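Local structure of putative uncharacterized protein (Chaetomium thermophilum, 4XRI) at residues A[504-509]-A[547-552]; A[512-517]-A[553-558]. The protein probably acts as a nuclear import receptor of the importin-beta family, a flexible HEAT-repeat karyopherin expected to carry cargo proteins and to bind a small GTPase. The protein carries 2 engineered substitutions. All coordinates share one frame; numbering follows the deposited sequence.

Interaction 1: A[504-509]-A[547-552]; sequences PHFNQS and SAVASL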
ATOM      1  N   PRO A 504      36.991  -5.436   1.336  1.00 55.74           N
ATOM      2  CA  PRO A 504      38.118  -4.966   0.523  1.00 58.92           C
ATOM      3  C   PRO A 504      37.682  -4.089  -0.654  1.00 62.55           C
ATOM      4  O   PRO A 504      38.535  -3.509  -1.326  1.00 68.78           O
ATOM      5  CB  PRO A 504      38.757  -6.268   0.025  1.00 62.31           C
ATOM      6  CG  PRO A 504      37.656  -7.260   0.045  1.00 63.23           C
ATOM      7  CD  PRO A 504      36.833  -6.900   1.243  1.00 63.01           C
ATOM      8  N   HIS A 505      36.378  -3.999  -0.897  1.00 57.57           N
ATOM      9  CA  HIS A 505      35.851  -3.148  -1.959  1.00 62.81           C
ATOM     10  C   HIS A 505      35.190  -1.889  -1.407  1.00 57.25           C
ATOM     11  O   HIS A 505      34.765  -1.023  -2.173  1.00 52.61           O
ATOM     12  CB  HIS A 505      34.838  -3.910  -2.814  1.00 66.10           C
ATOM     13  CG  HIS A 505      35.390  -5.140  -3.463  1.00 74.19           C
ATOM     14  ND1 HIS A 505      35.043  -6.411  -3.058  1.00 75.96           N
ATOM     15  CD2 HIS A 505      36.258  -5.294  -4.489  1.00 72.66           C
ATOM     16  CE1 HIS A 505      35.676  -7.296  -3.807  1.00 79.20           C
ATOM     17  NE2 HIS A 505      36.420  -6.645  -4.683  1.00 80.64           N
ATOM     18  N   PHE A 506      35.107  -1.794  -0.082  1.00 60.82           N
ATOM     19  CA  PHE A 506      34.333  -0.743   0.575  1.00 53.30           C
ATOM     20  C   PHE A 506      34.785   0.671   0.215  1.00 51.77           C
ATOM     21  O   PHE A 506      33.982   1.483  -0.251  1.00 48.73           O
ATOM     22  CB  PHE A 506      34.386  -0.917   2.093  1.00 55.06           C
ATOM     23  CG  PHE A 506      33.473   0.016   2.836  1.00 51.67           C
ATOM     24  CD1 PHE A 506      33.963   1.168   3.428  1.00 52.76           C
ATOM     25  CD2 PHE A 506      32.118  -0.255   2.931  1.00 48.88           C
ATOM     26  CE1 PHE A 506      33.120   2.029   4.105  1.00 46.74           C
ATOM     27  CE2 PHE A 506      31.271   0.599   3.610  1.00 45.03           C
ATOM     28  CZ  PHE A 506      31.772   1.743   4.197  1.00 42.29           C
ATOM     29  N   ASN A 507      36.064   0.959   0.435  1.00 43.32           N
ATOM     30  CA  ASN A 507      36.602   2.297   0.194  1.00 52.67           C
ATOM     31  C   ASN A 507      36.421   2.758  -1.247  1.00 57.07           C
ATOM     32  O   ASN A 507      36.069   3.911  -1.495  1.00 57.13           O
ATOM     33  CB  ASN A 507      38.083   2.349   0.572  1.00 51.04           C
ATOM     34  CG  ASN A 507      38.301   2.271   2.070  1.00 60.72           C
ATOM     35  OD1 ASN A 507      37.373   1.986   2.829  1.00 60.99           O
ATOM     36  ND2 ASN A 507      39.528   2.520   2.504  1.00 63.89           N
ATOM     37  N   GLN A 508      36.657   1.851  -2.189  1.00 54.57           N
ATOM     38  CA  GLN A 508      36.479   2.156  -3.603  1.00 53.63           C
ATOM     39  C   GLN A 508      35.012   2.441  -3.914  1.00 46.40           C
ATOM     40  O   GLN A 508      34.694   3.371  -4.659  1.00 46.35           O
ATOM     41  CB  GLN A 508      36.992   1.004  -4.470  1.00 53.97           C
ATOM     42  CG  GLN A 508      36.854   1.247  -5.964  1.00 56.95           C
ATOM     43  CD  GLN A 508      37.656   2.444  -6.437  1.00 61.41           C
ATOM     44  OE1 GLN A 508      38.882   2.392  -6.513  1.00 73.50           O
ATOM     45  NE2 GLN A 508      36.965   3.532  -6.753  1.00 60.93           N
ATOM     46  N   SER A 509      34.126   1.632  -3.340  1.00 49.61           N
ATOM     47  CA  SER A 509      32.690   1.798  -3.525  1.00 49.65           C
ATOM     48  C   SER A 509      32.216   3.150  -3.003  1.00 47.86           C
ATOM     49  O   SER A 509      31.466   3.854  -3.677  1.00 41.99           O
ATOM     50  CB  SER A 509      31.927   0.669  -2.828  1.00 52.30           C
ATOM     51  OG  SER A 509      32.193  -0.582  -3.439  1.00 50.55           O
ATOM     52  N   SER A 547      36.825   3.317  10.446  1.00 51.35           N
ATOM     53  CA  SER A 547      37.580   4.548  10.256  1.00 50.27           C
ATOM     54  C   SER A 547      37.186   5.231   8.950  1.00 47.95           C
ATOM     55  O   SER A 547      37.153   6.460   8.862  1.00 55.99           O
ATOM     56  CB  SER A 547      39.081   4.257  10.281  1.00 53.05           C
ATOM     57  OG  SER A 547      39.388   3.107   9.511  1.00 64.20           O
ATOM     58  N   ALA A 548      36.877   4.421   7.942  1.00 48.02           N
ATOM     59  CA  ALA A 548      36.409   4.930   6.657  1.00 50.44           C
ATOM     60  C   ALA A 548      35.036   5.582   6.808  1.00 51.05           C
ATOM     61  O   ALA A 548      34.784   6.651   6.255  1.00 47.49           O
ATOM     62  CB  ALA A 548      36.362   3.808   5.621  1.00 50.22           C
ATOM     63  N   VAL A 549      34.154   4.928   7.561  1.00 49.19           N
ATOM     64  CA  VAL A 549      32.832   5.468   7.877  1.00 52.15           C
ATOM     65  C   VAL A 549      32.946   6.811   8.593  1.00 48.82           C
ATOM     66  O   VAL A 549      32.195   7.749   8.312  1.00 43.82           O
ATOM     67  CB  VAL A 549      32.023   4.492   8.762  1.00 49.50           C
ATOM     68  CG1 VAL A 549      30.721   5.132   9.227  1.00 44.91           C
ATOM     69  CG2 VAL A 549      31.749   3.203   8.014  1.00 40.76           C
ATOM     70  N   ALA A 550      33.895   6.883   9.523  1.00 42.26           N
ATOM     71  CA  ALA A 550      34.197   8.115  10.246  1.00 48.86           C
ATOM     72  C   ALA A 550      34.583   9.234   9.280  1.00 49.13           C
ATOM     73  O   ALA A 550      34.029  10.333   9.335  1.00 50.97           O
ATOM     74  CB  ALA A 550      35.312   7.877  11.256  1.00 50.52           C
ATOM     75  N   SER A 551      35.529   8.936   8.392  1.00 46.75           N
ATOM     76  CA  SER A 551      35.958   9.879   7.359  1.00 52.06           C
ATOM     77  C   SER A 551      34.801  10.289   6.450  1.00 45.69           C
ATOM     78  O   SER A 551      34.675  11.455   6.078  1.00 46.62           O
ATOM     79  CB  SER A 551      37.088   9.278   6.519  1.00 61.58           C
ATOM     80  OG  SER A 551      38.288   9.174   7.267  1.00 71.52           O
ATOM     81  N   LEU A 552      33.964   9.321   6.093  1.00 44.24           N
ATOM     82  CA  LEU A 552      32.794   9.582   5.262  1.00 44.57           C
ATOM     83  C   LEU A 552      31.820  10.540   5.942  1.00 44.56           C
ATOM     84  O   LEU A 552      31.278  11.445   5.305  1.00 43.33           O
ATOM     85  CB  LEU A 552      32.074   8.277   4.919  1.00 48.76           C
ATOM     86  CG  LEU A 552      30.733   8.475   4.206  1.00 44.84           C
ATOM     87  CD1 LEU A 552      30.950   9.159   2.869  1.00 52.13           C
ATOM     88  CD2 LEU A 552      29.994   7.162   4.025  1.00 38.66           C
TER

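Interaction 2: A[512-517]-A[553-558]; sequences NLLTVT and STVILQ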
ATOM      1  N   ASN A 512      33.371   5.794  -5.339  1.00 47.18           N
ATOM      2  CA  ASN A 512      32.543   5.839  -6.542  1.00 48.62           C
ATOM      3  C   ASN A 512      31.206   6.537  -6.306  1.00 48.78           C
ATOM      4  O   ASN A 512      30.762   7.348  -7.120  1.00 44.08           O
ATOM      5  CB  ASN A 512      32.295   4.427  -7.076  1.00 42.90           C
ATOM      6  CG  ASN A 512      33.542   3.803  -7.675  1.00 52.86           C
ATOM      7  OD1 ASN A 512      34.511   4.500  -7.984  1.00 55.61           O
ATOM      8  ND2 ASN A 512      33.521   2.485  -7.846  1.00 39.05           N
ATOM      9  N   LEU A 513      30.572   6.216  -5.184  1.00 45.95           N
ATOM     10  CA  LEU A 513      29.273   6.783  -4.850  1.00 46.88           C
ATOM     11  C   LEU A 513      29.385   8.266  -4.515  1.00 43.53           C
ATOM     12  O   LEU A 513      28.493   9.049  -4.833  1.00 45.08           O
ATOM     13  CB  LEU A 513      28.646   6.014  -3.688  1.00 45.07           C
ATOM     14  CG  LEU A 513      28.253   4.581  -4.047  1.00 45.24           C
ATOM     15  CD1 LEU A 513      27.967   3.769  -2.800  1.00 38.63           C
ATOM     16  CD2 LEU A 513      27.046   4.589  -4.975  1.00 40.64           C
ATOM     17  N   LEU A 514      30.487   8.647  -3.875  1.00 44.85           N
ATOM     18  CA  LEU A 514      30.747  10.052  -3.579  1.00 42.28           C
ATOM     19  C   LEU A 514      31.062  10.828  -4.854  1.00 50.30           C
ATOM     20  O   LEU A 514      30.773  12.024  -4.949  1.00 48.79           O
ATOM     21  CB  LEU A 514      31.893  10.192  -2.574  1.00 45.00           C
ATOM     22  CG  LEU A 514      31.534   9.992  -1.101  1.00 52.67           C
ATOM     23  CD1 LEU A 514      32.777  10.012  -0.226  1.00 51.07           C
ATOM     24  CD2 LEU A 514      30.542  11.049  -0.654  1.00 47.06           C
ATOM     25  N   THR A 515      31.642  10.143  -5.836  1.00 48.96           N
ATOM     26  CA  THR A 515      31.987  10.775  -7.104  1.00 46.64           C
ATOM     27  C   THR A 515      30.739  11.095  -7.917  1.00 43.13           C
ATOM     28  O   THR A 515      30.591  12.202  -8.429  1.00 45.16           O
ATOM     29  CB  THR A 515      32.919   9.884  -7.946  1.00 52.32           C
ATOM     30  OG1 THR A 515      34.110   9.595  -7.204  1.00 46.22           O
ATOM     31  CG2 THR A 515      33.287  10.576  -9.253  1.00 53.86           C
ATOM     32  N   VAL A 516      29.837  10.126  -8.018  1.00 44.92           N
ATOM     33  CA  VAL A 516      28.637  10.280  -8.831  1.00 46.99           C
ATOM     34  C   VAL A 516      27.642  11.255  -8.191  1.00 49.66           C
ATOM     35  O   VAL A 516      26.838  11.876  -8.887  1.00 43.97           O
ATOM     36  CB  VAL A 516      27.955   8.908  -9.082  1.00 53.21           C
ATOM     37  CG1 VAL A 516      27.439   8.308  -7.788  1.00 46.32           C
ATOM     38  CG2 VAL A 516      26.836   9.032 -10.108  1.00 56.28           C
ATOM     39  N   THR A 517      27.710  11.408  -6.871  1.00 50.67           N
ATOM     40  CA  THR A 517      26.829  12.344  -6.173  1.00 48.16           C
ATOM     41  C   THR A 517      27.451  13.735  -6.056  1.00 48.35           C
ATOM     42  O   THR A 517      26.807  14.679  -5.594  1.00 53.30           O
ATOM     43  CB  THR A 517      26.471  11.849  -4.752  1.00 46.76           C
ATOM     44  OG1 THR A 517      27.670  11.522  -4.038  1.00 43.97           O
ATOM     45  CG2 THR A 517      25.571  10.626  -4.814  1.00 40.20           C
ATOM     46  N   SER A 553      31.607  10.333   7.239  1.00 45.71           N
ATOM     47  CA  SER A 553      30.690  11.164   8.010  1.00 42.26           C
ATOM     48  C   SER A 553      31.099  12.633   7.955  1.00 40.58           C
ATOM     49  O   SER A 553      30.248  13.521   7.950  1.00 42.36           O
ATOM     50  CB  SER A 553      30.628  10.690   9.464  1.00 40.29           C
ATOM     51  OG  SER A 553      31.789  11.079  10.177  1.00 49.69           O
ATOM     52  N   THR A 554      32.405  12.880   7.908  1.00 39.76           N
ATOM     53  CA  THR A 554      32.935  14.239   7.814  1.00 46.99           C
ATOM     54  C   THR A 554      32.636  14.868   6.456  1.00 43.46           C
ATOM     55  O   THR A 554      32.267  16.040   6.373  1.00 48.53           O
ATOM     56  CB  THR A 554      34.459  14.269   8.048  1.00 50.66           C
ATOM     57  OG1 THR A 554      34.759  13.735   9.341  1.00 48.53           O
ATOM     58  CG2 THR A 554      34.989  15.695   7.961  1.00 42.46           C
ATOM     59  N   VAL A 555      32.810  14.087   5.393  1.00 39.38           N
ATOM     60  CA  VAL A 555      32.501  14.553   4.046  1.00 41.99           C
ATOM     61  C   VAL A 555      31.015  14.876   3.927  1.00 40.43           C
ATOM     62  O   VAL A 555      30.636  15.927   3.408  1.00 42.42           O
ATOM     63  CB  VAL A 555      32.874  13.509   2.972  1.00 46.18           C
ATOM     64  CG1 VAL A 555      32.444  13.997   1.593  1.00 44.32           C
ATOM     65  CG2 VAL A 555      34.367  13.216   3.000  1.00 54.29           C
ATOM     66  N   ILE A 556      30.182  13.959   4.409  1.00 42.20           N
ATOM     67  CA  ILE A 556      28.733  14.140   4.397  1.00 40.17           C
ATOM     68  C   ILE A 556      28.330  15.393   5.162  1.00 42.54           C
ATOM     69  O   ILE A 556      27.480  16.163   4.714  1.00 41.26           O
ATOM     70  CB  ILE A 556      28.010  12.922   5.007  1.00 41.43           C
ATOM     71  CG1 ILE A 556      28.256  11.674   4.158  1.00 44.30           C
ATOM     72  CG2 ILE A 556      26.520  13.187   5.132  1.00 36.57           C
ATOM     73  CD1 ILE A 556      27.843  11.821   2.710  1.00 42.32           C
ATOM     74  N   LEU A 557      28.950  15.583   6.321  1.00 39.49           N
ATOM     75  CA  LEU A 557      28.738  16.775   7.133  1.00 38.14           C
ATOM     76  C   LEU A 557      29.103  18.047   6.377  1.00 43.70           C
ATOM     77  O   LEU A 557      28.383  19.043   6.433  1.00 40.17           O
ATOM     78  CB  LEU A 557      29.550  16.685   8.429  1.00 40.73           C
ATOM     79  CG  LEU A 557      28.850  16.012   9.610  1.00 42.16           C
ATOM     80  CD1 LEU A 557      29.822  15.834  10.769  1.00 43.31           C
ATOM     81  CD2 LEU A 557      27.650  16.840  10.032  1.00 40.20           C
ATOM     82  N   GLN A 558      30.227  18.005   5.670  1.00 42.58           N
ATOM     83  CA  GLN A 558      30.685  19.140   4.876  1.00 46.89           C
ATOM     84  C   GLN A 558      29.677  19.497   3.781  1.00 40.19           C
ATOM     85  O   GLN A 558      29.374  20.671   3.558  1.00 40.34           O
ATOM     86  CB  GLN A 558      32.054  18.831   4.262  1.00 50.43           C
ATOM     87  CG  GLN A 558      32.756  20.028   3.659  1.00 68.13           C
ATOM     88  CD  GLN A 558      34.189  19.719   3.257  1.00 85.47           C
ATOM     89  OE1 GLN A 558      34.718  18.646   3.559  1.00 90.27           O
ATOM     90  NE2 GLN A 558      34.826  20.662   2.573  1.00 86.98           N
TER

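Interaction 1: A[504-509]-A[547-552]
The CA atoms of Asn507 and Ala548 lie 7.0 Å apart, the closest CA pair between two helical segments that run almost parallel, with 11° between their N-to-C directions and 10.9 Å between their axes. Helix 503-516 and helix 546-567 are bridged at this level by three small apolar or mixed touches. Ala548 directs its CB at the opposing helix and meets Phe506 at the ring edge, near the ring plane, with 4.0 Å from CB to CE1. The same methyl is approached by the amide oxygen of Asn507, OD1 lying 3.5 Å from Ala548 CB. This oxygen also lies in the plane of the Phe506 ring at its edge, so methyl and amide both line the rim of the aromatic group. Phe506 reaches across because its CG is anti to the backbone N (chi1 -173°), which carries the ring out to Val549. There Phe506 CZ comes within 4.1 Å of Val549 CG2, the approach being oblique and the two side chains crossing at about a right angle. Beyond the pair, Phe506 also packs on Ala541 and Ser545 of the loop before helix 546-567, while Val549 leans on Thr593 and Leu597 of helix 573-597. With no hydrogen bond across it and 135 Å² buried in total, the contact rests on van der Waals fit, with a carbonyl-type oxygen beside ring-edge hydrogens that is probably mildly favourable electrostatically.

Interaction 2: A[512-517]-A[553-558]
One residue before the Leu514 that meets Val555, the carbonyl oxygen of Leu513 takes two donors from a single residue. Thr517 OG1 gives the shorter bond, 2.7 Å to Leu513 O, in the carbonyl plane and on a lone pair, with a C=O...donor angle of 136°. Thr517 N adds the second at 3.2 Å from Leu513 O. The hydroxyl of Thr517 is also hydrogen-bonded to Arg559, which lies just past 553-558 on helix 546-567 and in addition bonds Leu514 O; this guanidinium thus ties the C-terminal end of helix 503-516 to the neighbouring helix. Between the two segments themselves the touching is apolar. The CB of Leu514 points at the opposing helix, and its CD2 branch makes the contact, coming 4.2 Å from Val555 CG1 as the two side chains cross obliquely. Leu514 CD2 also lies 4.4 Å from Ile556 CD1. The CB of Ile556 does not point straight at 512-517; chi2 of -57° helps bring its terminal methyl closer. Meanwhile Ile556 is buried against Leu586, Val589 and Leu590 of helix 573-597, and Leu513 against Phe467 and Leu470 of helix 455-472, so each segment is backed by a further helix. The closest CA pair, Leu514 and Val555, stands 9.0 Å apart, and only 92 Å² is buried. Such side-by-side helices, spanned by aliphatic side chains and backed by further helices, are characteristic of the stacked helical layers of a HEAT-repeat solenoid.

How the interactions relate
Both interactions join helix 503-516 to helix 546-567, and their centres lie 11 Å apart. Leu552 CD1 of interaction 1 packs 3.7 Å from Leu514 CD1 of interaction 2, making the two contacts neighbouring zones of one interface. Each is partly buried. Interaction 1, toward the N-terminal ends of both helices, has the nearer backbones and the larger buried area, and mixes an aromatic edge and an exposed amide with small methyls. Interaction 2, further along, has wider-set backbones and a purely aliphatic touch, to which Arg559 just outside 553-558 adds polar bonds. Buried side chains in both abut helix 573-597, the next along the solenoid.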